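Local coordinates for protein putative phosphatase (Bacteroides thetaiotaomicron, PDB 3KYA) that is of unknown function but may be a phosphatase, with a beta-propeller joined to an IPT/TIG-type domain, and binds zinc ions, at residues A[188-196]-A[249-257]; A[137-146]-A[459-468]. All blocks are in the same frame, centred on the assembly; numbering follows the deposited sequence.

Contact 1. Residues A[188-196]-A[249-257]; sequences IRSIAFNKK and CNGATIHPI. With EDO (1,2-ethanediol), chain B.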
loop_
_atom_site.group_PDB
_atom_site.type_symbol
_atom_site.label_atom_id
_atom_site.label_comp_id
_atom_site.label_asym_id
_atom_site.label_seq_id
_atom_site.Cartn_x
_atom_site.Cartn_y
_atom_site.Cartn_z
ATOM N N ILE A 188 18.537 13.818 -30.252
ATOM C CA ILE A 188 18.846 12.405 -29.999
ATOM C C ILE A 188 17.870 11.923 -28.921
ATOM O O ILE A 188 17.751 12.544 -27.866
ATOM C CB ILE A 188 20.323 12.212 -29.576
ATOM C CG1 ILE A 188 21.268 13.038 -30.463
ATOM C CG2 ILE A 188 20.703 10.712 -29.565
ATOM C CD1 ILE A 188 21.186 12.765 -31.985
ATOM N N ARG A 189 17.163 10.825 -29.190
ATOM C CA ARG A 189 16.062 10.376 -28.332
ATOM C C ARG A 189 16.262 9.120 -27.469
ATOM O O ARG A 189 15.644 9.007 -26.408
ATOM C CB ARG A 189 14.826 10.163 -29.217
ATOM C CG ARG A 189 14.344 11.414 -29.992
ATOM C CD ARG A 189 13.981 12.596 -29.081
ATOM N NE ARG A 189 13.070 12.222 -27.995
ATOM C CZ ARG A 189 11.767 12.514 -27.901
ATOM N NH1 ARG A 189 11.133 13.221 -28.828
ATOM N NH2 ARG A 189 11.084 12.111 -26.831
ATOM N N SER A 190 17.095 8.177 -27.899
ATOM C CA SER A 190 17.277 6.953 -27.115
ATOM C C SER A 190 18.497 6.162 -27.509
ATOM O O SER A 190 19.007 6.270 -28.631
ATOM C CB SER A 190 16.057 6.019 -27.215
ATOM O OG SER A 190 15.893 5.475 -28.516
ATOM N N ILE A 191 18.939 5.367 -26.541
ATOM C CA ILE A 191 20.063 4.466 -26.695
ATOM C C ILE A 191 19.628 3.060 -26.292
ATOM O O ILE A 191 19.032 2.869 -25.216
ATOM C CB ILE A 191 21.263 4.894 -25.815
ATOM C CG1 ILE A 191 21.895 6.180 -26.340
ATOM C CG2 ILE A 191 22.317 3.776 -25.775
ATOM C CD1 ILE A 191 22.968 6.788 -25.393
ATOM N N ALA A 192 19.911 2.091 -27.160
ATOM C CA ALA A 192 19.668 0.678 -26.887
ATOM C C ALA A 192 20.869 -0.114 -27.412
ATOM O O ALA A 192 21.769 0.458 -28.045
ATOM C CB ALA A 192 18.346 0.187 -27.527
ATOM N N PHE A 193 20.904 -1.406 -27.106
ATOM C CA PHE A 193 21.983 -2.304 -27.537
ATOM C C PHE A 193 21.399 -3.616 -28.062
ATOM O O PHE A 193 20.397 -4.103 -27.528
ATOM C CB PHE A 193 22.952 -2.598 -26.380
ATOM C CG PHE A 193 23.691 -1.382 -25.872
ATOM C CD1 PHE A 193 23.152 -0.594 -24.872
ATOM C CD2 PHE A 193 24.938 -1.039 -26.375
ATOM C CE1 PHE A 193 23.825 0.533 -24.406
ATOM C CE2 PHE A 193 25.617 0.092 -25.908
ATOM C CZ PHE A 193 25.050 0.877 -24.921
ATOM N N ASN A 194 22.017 -4.212 -29.088
ATOM C CA ASN A 194 21.520 -5.494 -29.593
ATOM C C ASN A 194 21.779 -6.646 -28.625
ATOM O O ASN A 194 22.736 -6.613 -27.837
ATOM C CB ASN A 194 22.160 -5.864 -30.945
ATOM C CG ASN A 194 23.639 -6.210 -30.816
ATOM O OD1 ASN A 194 24.457 -5.350 -30.527
ATOM N ND2 ASN A 194 23.983 -7.469 -31.062
ATOM N N LYS A 195 20.914 -7.655 -28.663
ATOM C CA LYS A 195 21.159 -8.909 -27.957
ATOM C C LYS A 195 21.983 -9.737 -28.945
ATOM O O LYS A 195 21.910 -9.474 -30.149
ATOM C CB LYS A 195 19.870 -9.680 -27.659
ATOM C CG LYS A 195 18.908 -9.041 -26.635
ATOM C CD LYS A 195 19.530 -8.869 -25.253
ATOM C CE LYS A 195 19.971 -10.203 -24.633
ATOM N NZ LYS A 195 20.664 -10.007 -23.335
ATOM N N LYS A 196 22.742 -10.727 -28.477
ATOM C CA LYS A 196 23.522 -11.584 -29.385
ATOM C C LYS A 196 22.652 -12.124 -30.512
ATOM O O LYS A 196 21.508 -12.519 -30.283
ATOM C CB LYS A 196 24.166 -12.769 -28.641
ATOM C CG LYS A 196 24.818 -13.807 -29.582
ATOM C CD LYS A 196 25.756 -14.788 -28.882
ATOM C CE LYS A 196 25.028 -15.874 -28.093
ATOM N NZ LYS A 196 26.006 -16.680 -27.302
ATOM N N CYS A 249 10.808 9.966 -35.203
ATOM C CA CYS A 249 10.986 8.867 -34.255
ATOM C C CYS A 249 11.260 9.438 -32.858
ATOM O O CYS A 249 11.985 10.427 -32.719
ATOM C CB CYS A 249 12.129 7.971 -34.703
ATOM S SG CYS A 249 12.346 6.502 -33.708
ATOM N N ASN A 250 10.680 8.826 -31.825
ATOM C CA ASN A 250 10.875 9.275 -30.444
ATOM C C ASN A 250 11.645 8.240 -29.605
ATOM O O ASN A 250 11.897 8.472 -28.428
ATOM C CB ASN A 250 9.537 9.562 -29.755
ATOM C CG ASN A 250 8.589 10.410 -30.610
ATOM O OD1 ASN A 250 7.419 10.053 -30.765
ATOM N ND2 ASN A 250 9.099 11.502 -31.194
ATOM N N GLY A 251 11.976 7.094 -30.188
ATOM C CA GLY A 251 12.706 6.058 -29.463
ATOM C C GLY A 251 12.707 4.717 -30.167
ATOM O O GLY A 251 11.842 4.450 -31.017
ATOM N N ALA A 252 13.691 3.888 -29.810
ATOM C CA ALA A 252 13.841 2.534 -30.337
ATOM C C ALA A 252 14.257 1.608 -29.191
ATOM O O ALA A 252 15.138 1.956 -28.403
ATOM C CB ALA A 252 14.855 2.500 -31.478
ATOM N N THR A 253 13.635 0.435 -29.114
ATOM C CA THR A 253 13.850 -0.510 -28.011
ATOM C C THR A 253 14.027 -1.938 -28.517
ATOM O O THR A 253 13.349 -2.346 -29.471
ATOM C CB THR A 253 12.643 -0.495 -27.047
ATOM O OG1 THR A 253 12.308 0.863 -26.720
ATOM C CG2 THR A 253 12.946 -1.280 -25.764
ATOM N N ILE A 254 14.913 -2.693 -27.860
ATOM C CA ILE A 254 15.211 -4.084 -28.198
ATOM C C ILE A 254 14.446 -5.052 -27.297
ATOM O O ILE A 254 14.388 -4.847 -26.069
ATOM C CB ILE A 254 16.746 -4.360 -28.080
ATOM C CG1 ILE A 254 17.496 -3.663 -29.216
ATOM C CG2 ILE A 254 17.059 -5.849 -28.123
ATOM C CD1 ILE A 254 17.259 -4.276 -30.614
ATOM N N HIS A 255 13.850 -6.091 -27.892
ATOM C CA HIS A 255 13.147 -7.112 -27.110
ATOM C C HIS A 255 14.205 -7.911 -26.336
ATOM O O HIS A 255 15.115 -8.465 -26.950
ATOM C CB HIS A 255 12.312 -8.043 -27.987
ATOM C CG HIS A 255 11.350 -8.880 -27.210
ATOM N ND1 HIS A 255 11.683 -10.106 -26.688
ATOM C CD2 HIS A 255 10.068 -8.641 -26.826
ATOM C CE1 HIS A 255 10.645 -10.601 -26.033
ATOM N NE2 HIS A 255 9.652 -9.729 -26.098
ATOM N N PRO A 256 14.077 -7.986 -25.000
ATOM C CA PRO A 256 15.135 -8.605 -24.182
ATOM C C PRO A 256 15.315 -10.117 -24.338
ATOM O O PRO A 256 16.360 -10.633 -23.935
ATOM C CB PRO A 256 14.727 -8.247 -22.746
ATOM C CG PRO A 256 13.243 -8.063 -22.816
ATOM C CD PRO A 256 12.954 -7.499 -24.173
ATOM N N ILE A 257 14.346 -10.817 -24.926
ATOM C CA ILE A 257 14.482 -12.255 -25.137
ATOM C C ILE A 257 14.780 -12.618 -26.591
ATOM O O ILE A 257 15.711 -13.384 -26.848
ATOM C CB ILE A 257 13.225 -13.048 -24.692
ATOM C CG1 ILE A 257 12.803 -12.650 -23.265
ATOM C CG2 ILE A 257 13.481 -14.558 -24.807
ATOM C CD1 ILE A 257 13.871 -12.839 -22.205
HETATM C C1 EDO B . 7.916 15.263 -31.571
HETATM O O1 EDO B . 9.245 15.384 -31.035
HETATM C C2 EDO B . 7.975 15.019 -33.076
HETATM O O2 EDO B . 8.332 13.664 -33.361
HETATM O O HOH W 1 17.509 3.441 -29.280
#
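Arg-189 lies alongside Asn-250, where two neighbouring blades of a six-bladed beta-propeller meet. Strand 188-193 is the first strand of one blade and 252-254 the first of the next. They run side by side in nearly the same direction, 20° apart, with side chains filling the space between them. A classic beta bulge opposite Ala-210 turns both Arg-189 and Ser-190 toward the second segment. Arg-189 packs CB against Asn-250 O at 3.5 Å, and the same oxygen sits over one face of its guanidinium. The amide of Asn-250 is turned 39° from the guanidinium plane. NH1 forms salt bridges with Asp-212, beyond strand 206-211 of the same blade, and with Glu-312, just before strand 313-317. A methionine here would probably leave these two carboxylates without their shared positive charge. An ethanediol, probably from crystallisation, accepts a bond from Asn-250 ND2.

Ile-254 fills the middle. Its CG1 branch rests on Phe-193 O at 3.4 Å and reaches Ala-192 CB at 4.3 Å. The other branch, CG2, meets Lys-195 CG at 4.0 Å. The lysine chain bends at chi2 (-61°) and again at chi3. These bends carry CE to 3.7 Å from Pro-256 O, while NZ forms a salt bridge with Glu-203. Ser-190 supplies the direct polar link: Ala-252 N donates to its OG at 3.0 Å. A water adds a second bond to this hydroxyl, 2.7 Å from Ser-190 OG. The same water donates to Ala-252 O at 2.9 Å.

Contact 2. Residues A[137-146]-A[459-468]; sequences GFSDNGRLAF and YVHDQVGHTI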
loop_
_atom_site.group_PDB
_atom_site.type_symbol
_atom_site.label_atom_id
_atom_site.label_comp_id
_atom_site.label_asym_id
_atom_site.label_seq_id
_atom_site.Cartn_x
_atom_site.Cartn_y
_atom_site.Cartn_z
ATOM N N GLY A 137 26.803 20.593 -17.290
ATOM C CA GLY A 137 26.099 20.592 -18.571
ATOM C C GLY A 137 24.698 20.088 -18.295
ATOM O O GLY A 137 23.914 20.781 -17.629
ATOM N N PHE A 138 24.400 18.903 -18.819
ATOM C CA PHE A 138 23.154 18.151 -18.541
ATOM C C PHE A 138 21.827 18.914 -18.643
ATOM O O PHE A 138 20.851 18.504 -18.005
ATOM C CB PHE A 138 23.233 17.594 -17.100
ATOM C CG PHE A 138 24.486 16.813 -16.805
ATOM C CD1 PHE A 138 24.661 15.546 -17.335
ATOM C CD2 PHE A 138 25.484 17.341 -15.990
ATOM C CE1 PHE A 138 25.805 14.819 -17.078
ATOM C CE2 PHE A 138 26.653 16.606 -15.713
ATOM C CZ PHE A 138 26.808 15.350 -16.256
ATOM N N SER A 139 21.758 19.937 -19.495
ATOM C CA SER A 139 20.606 20.857 -19.484
ATOM C C SER A 139 19.468 20.572 -20.459
ATOM O O SER A 139 18.352 21.074 -20.269
ATOM C CB SER A 139 21.115 22.292 -19.662
ATOM O OG SER A 139 21.788 22.473 -20.892
ATOM N N ASP A 140 19.727 19.766 -21.479
ATOM C CA ASP A 140 18.680 19.382 -22.417
ATOM C C ASP A 140 18.004 18.118 -21.913
ATOM O O ASP A 140 18.585 17.381 -21.112
ATOM C CB ASP A 140 19.277 19.150 -23.790
ATOM C CG ASP A 140 19.917 20.399 -24.349
ATOM O OD1 ASP A 140 19.231 21.451 -24.435
ATOM O OD2 ASP A 140 21.106 20.327 -24.693
ATOM N N ASN A 141 16.764 17.888 -22.347
ATOM C CA ASN A 141 16.017 16.680 -21.982
ATOM C C ASN A 141 16.829 15.447 -22.397
ATOM O O ASN A 141 17.245 15.335 -23.558
ATOM C CB ASN A 141 14.634 16.738 -22.649
ATOM C CG ASN A 141 13.685 15.626 -22.205
ATOM O OD1 ASN A 141 14.032 14.460 -22.215
ATOM N ND2 ASN A 141 12.451 16.005 -21.862
ATOM N N GLY A 142 17.073 14.528 -21.459
ATOM C CA GLY A 142 17.918 13.367 -21.753
ATOM C C GLY A 142 17.403 12.003 -21.356
ATOM O O GLY A 142 16.374 11.888 -20.690
ATOM N N ARG A 143 18.101 10.972 -21.841
ATOM C CA ARG A 143 17.833 9.577 -21.502
ATOM C C ARG A 143 19.147 8.878 -21.165
ATOM O O ARG A 143 20.200 9.192 -21.721
ATOM C CB ARG A 143 17.141 8.839 -22.644
ATOM C CG ARG A 143 15.745 9.365 -22.968
ATOM C CD ARG A 143 14.761 9.111 -21.823
ATOM N NE ARG A 143 13.398 9.438 -22.222
ATOM C CZ ARG A 143 12.893 10.669 -22.288
ATOM N NH1 ARG A 143 13.622 11.736 -21.980
ATOM N NH2 ARG A 143 11.635 10.832 -22.664
ATOM N N LEU A 144 19.062 7.905 -20.276
ATOM C CA LEU A 144 20.221 7.178 -19.784
ATOM C C LEU A 144 20.262 5.713 -20.213
ATOM O O LEU A 144 19.220 5.072 -20.367
ATOM C CB LEU A 144 20.216 7.239 -18.251
ATOM C CG LEU A 144 20.389 8.592 -17.561
ATOM C CD1 LEU A 144 20.160 8.449 -16.039
ATOM C CD2 LEU A 144 21.770 9.215 -17.839
ATOM N N ALA A 145 21.473 5.170 -20.382
ATOM C CA ALA A 145 21.641 3.742 -20.694
ATOM C C ALA A 145 23.027 3.230 -20.339
ATOM O O ALA A 145 24.027 3.852 -20.704
ATOM C CB ALA A 145 21.345 3.459 -22.191
ATOM N N PHE A 146 23.088 2.131 -19.593
ATOM C CA PHE A 146 24.364 1.485 -19.287
ATOM C C PHE A 146 24.896 0.669 -20.460
ATOM O O PHE A 146 24.126 0.084 -21.212
ATOM C CB PHE A 146 24.242 0.436 -18.167
ATOM C CG PHE A 146 23.986 0.986 -16.789
ATOM C CD1 PHE A 146 24.950 1.739 -16.136
ATOM C CD2 PHE A 146 22.805 0.688 -16.121
ATOM C CE1 PHE A 146 24.727 2.216 -14.847
ATOM C CE2 PHE A 146 22.576 1.173 -14.840
ATOM C CZ PHE A 146 23.531 1.933 -14.208
ATOM N N TYR A 459 20.087 5.830 -11.100
ATOM C CA TYR A 459 20.684 7.088 -11.539
ATOM C C TYR A 459 19.553 7.848 -12.229
ATOM O O TYR A 459 18.794 7.276 -13.019
ATOM C CB TYR A 459 21.855 6.898 -12.500
ATOM C CG TYR A 459 23.031 6.272 -11.818
ATOM C CD1 TYR A 459 23.973 7.055 -11.171
ATOM C CD2 TYR A 459 23.186 4.891 -11.787
ATOM C CE1 TYR A 459 25.045 6.486 -10.522
ATOM C CE2 TYR A 459 24.269 4.314 -11.165
ATOM C CZ TYR A 459 25.188 5.115 -10.525
ATOM O OH TYR A 459 26.263 4.559 -9.879
ATOM N N VAL A 460 19.451 9.138 -11.934
ATOM C CA VAL A 460 18.390 9.973 -12.441
ATOM C C VAL A 460 18.962 11.184 -13.152
ATOM O O VAL A 460 19.855 11.828 -12.620
ATOM C CB VAL A 460 17.543 10.505 -11.278
ATOM C CG1 VAL A 460 16.381 11.340 -11.809
ATOM C CG2 VAL A 460 17.055 9.343 -10.378
ATOM N N HIS A 461 18.442 11.516 -14.333
ATOM C CA HIS A 461 18.854 12.722 -15.020
ATOM C C HIS A 461 17.884 13.849 -14.688
ATOM O O HIS A 461 16.729 13.848 -15.152
ATOM C CB HIS A 461 18.955 12.514 -16.530
ATOM C CG HIS A 461 19.274 13.765 -17.282
ATOM N ND1 HIS A 461 18.715 14.065 -18.511
ATOM C CD2 HIS A 461 20.027 14.839 -16.938
ATOM C CE1 HIS A 461 19.166 15.239 -18.916
ATOM N NE2 HIS A 461 19.947 15.740 -17.974
ATOM N N ASP A 462 18.358 14.789 -13.866
ATOM C CA ASP A 462 17.578 15.943 -13.423
ATOM C C ASP A 462 17.940 17.060 -14.421
ATOM O O ASP A 462 18.913 17.796 -14.259
ATOM C CB ASP A 462 17.928 16.255 -11.974
ATOM C CG ASP A 462 17.021 17.286 -11.336
ATOM O OD1 ASP A 462 16.465 18.138 -12.046
ATOM O OD2 ASP A 462 16.917 17.261 -10.089
ATOM N N GLN A 463 17.150 17.098 -15.487
ATOM C CA GLN A 463 17.364 18.008 -16.612
ATOM C C GLN A 463 17.474 19.476 -16.234
ATOM O O GLN A 463 18.389 20.149 -16.702
ATOM C CB GLN A 463 16.228 17.868 -17.634
ATOM C CG GLN A 463 16.397 18.721 -18.881
ATOM C CD GLN A 463 15.071 19.002 -19.568
ATOM O OE1 GLN A 463 14.046 18.402 -19.232
ATOM N NE2 GLN A 463 15.081 19.917 -20.525
ATOM N N VAL A 464 16.549 19.979 -15.413
ATOM C CA VAL A 464 16.559 21.407 -15.050
ATOM C C VAL A 464 17.476 21.714 -13.847
ATOM O O VAL A 464 18.031 22.799 -13.746
ATOM C CB VAL A 464 15.100 21.967 -14.960
ATOM C CG1 VAL A 464 15.060 23.365 -14.349
ATOM C CG2 VAL A 464 14.470 21.991 -16.371
ATOM N N GLY A 465 17.706 20.735 -12.980
ATOM C CA GLY A 465 18.736 20.893 -11.953
ATOM C C GLY A 465 20.136 20.825 -12.579
ATOM O O GLY A 465 21.137 21.260 -11.977
ATOM N N HIS A 466 20.201 20.300 -13.809
ATOM C CA HIS A 466 21.454 20.117 -14.566
ATOM C C HIS A 466 22.422 19.165 -13.847
ATOM O O HIS A 466 23.662 19.350 -13.862
ATOM C CB HIS A 466 22.150 21.443 -14.878
ATOM C CG HIS A 466 21.247 22.477 -15.489
ATOM N ND1 HIS A 466 20.114 22.151 -16.205
ATOM C CD2 HIS A 466 21.366 23.827 -15.568
ATOM C CE1 HIS A 466 19.534 23.261 -16.634
ATOM N NE2 HIS A 466 20.280 24.290 -16.270
ATOM N N THR A 467 21.843 18.122 -13.262
ATOM C CA THR A 467 22.581 17.142 -12.479
ATOM C C THR A 467 22.182 15.692 -12.755
ATOM O O THR A 467 21.088 15.392 -13.290
ATOM C CB THR A 467 22.324 17.352 -10.966
ATOM O OG1 THR A 467 20.909 17.443 -10.729
ATOM C CG2 THR A 467 22.980 18.637 -10.456
ATOM N N ILE A 468 23.105 14.803 -12.402
ATOM C CA ILE A 468 22.828 13.385 -12.340
ATOM C C ILE A 468 22.693 13.113 -10.843
ATOM O O ILE A 468 23.612 13.428 -10.066
ATOM C CB ILE A 468 23.935 12.507 -12.925
ATOM C CG1 ILE A 468 24.197 12.832 -14.404
ATOM C CG2 ILE A 468 23.572 11.047 -12.747
ATOM C CD1 ILE A 468 22.982 12.667 -15.342
HETATM O O HOH W 2 25.588 21.043 -14.681
#
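The imidazole of His-461 reaches across to the loop before strand 141-146 and binds Phe-138 O. The contact joins two adjacent blades of the beta-propeller. Strand 141-146 is the first main strand of its blade. The hairpin 459-468 belongs to the blade that combines strand 105-110, from the start of the propeller, with strands 446-452, 457-462 and 467-473 from its end, the Velcro closure of such rings.

Hydrogen bonds come first. With CG anti to the backbone N (chi1 176°), His-461 points its NE2 at Phe-138 O, 2.9 Å away and with an N-H...O angle of 166°. The oxygen lies in the ring plane, but the nitrogen sits above the carbonyl plane. The hairpin itself turns through a G1 beta bulge at His-466 and Thr-467, and His-466 ND1 donates to Gln-463 O at 2.7 Å.

CH-pi contacts follow. Ile-468 CG1 stands over the face of the Phe-138 ring, 4.1 Å from its centroid, and the two side chains cross at about a right angle. Ser-139 CB sits over one face of the His-466 ring, and Val-464 O lies over the opposite face.

Packing contacts complete the interface. Gly-142 leaves room for the imidazole, since a CB there would clash with His-461 ND1. Leu-144 CD1 lies 4.2 Å from Tyr-459 CB, and Leu-144 CD2 approaches Ile-468 CD1. Toward the far end of the strand, the Phe-146 and Tyr-459 side chains cross nearly perpendicularly, with Phe-146 CZ 3.8 Å from Tyr-459 CD2.

Contacts 1 and 2 are two blade junctions of one propeller, with one further junction between them and centres 19 Å apart. The chain order is 137-146, 188-196, 249-257, 459-468, so contact 1 falls between the two halves of contact 2. Contact 1 joins consecutive blades. Contact 2 brings together the first full blade and the last one, across 312 intervening residues, and so helps to close the ring. Strands 141-147 and 188-193 lie side by side: Phe-193 CE1 is 3.2 Å from Phe-146 O, and Ile-191 CG2 is 3.7 Å from Ala-145 CB. The two contacts thus touch through the intervening junction of these strands.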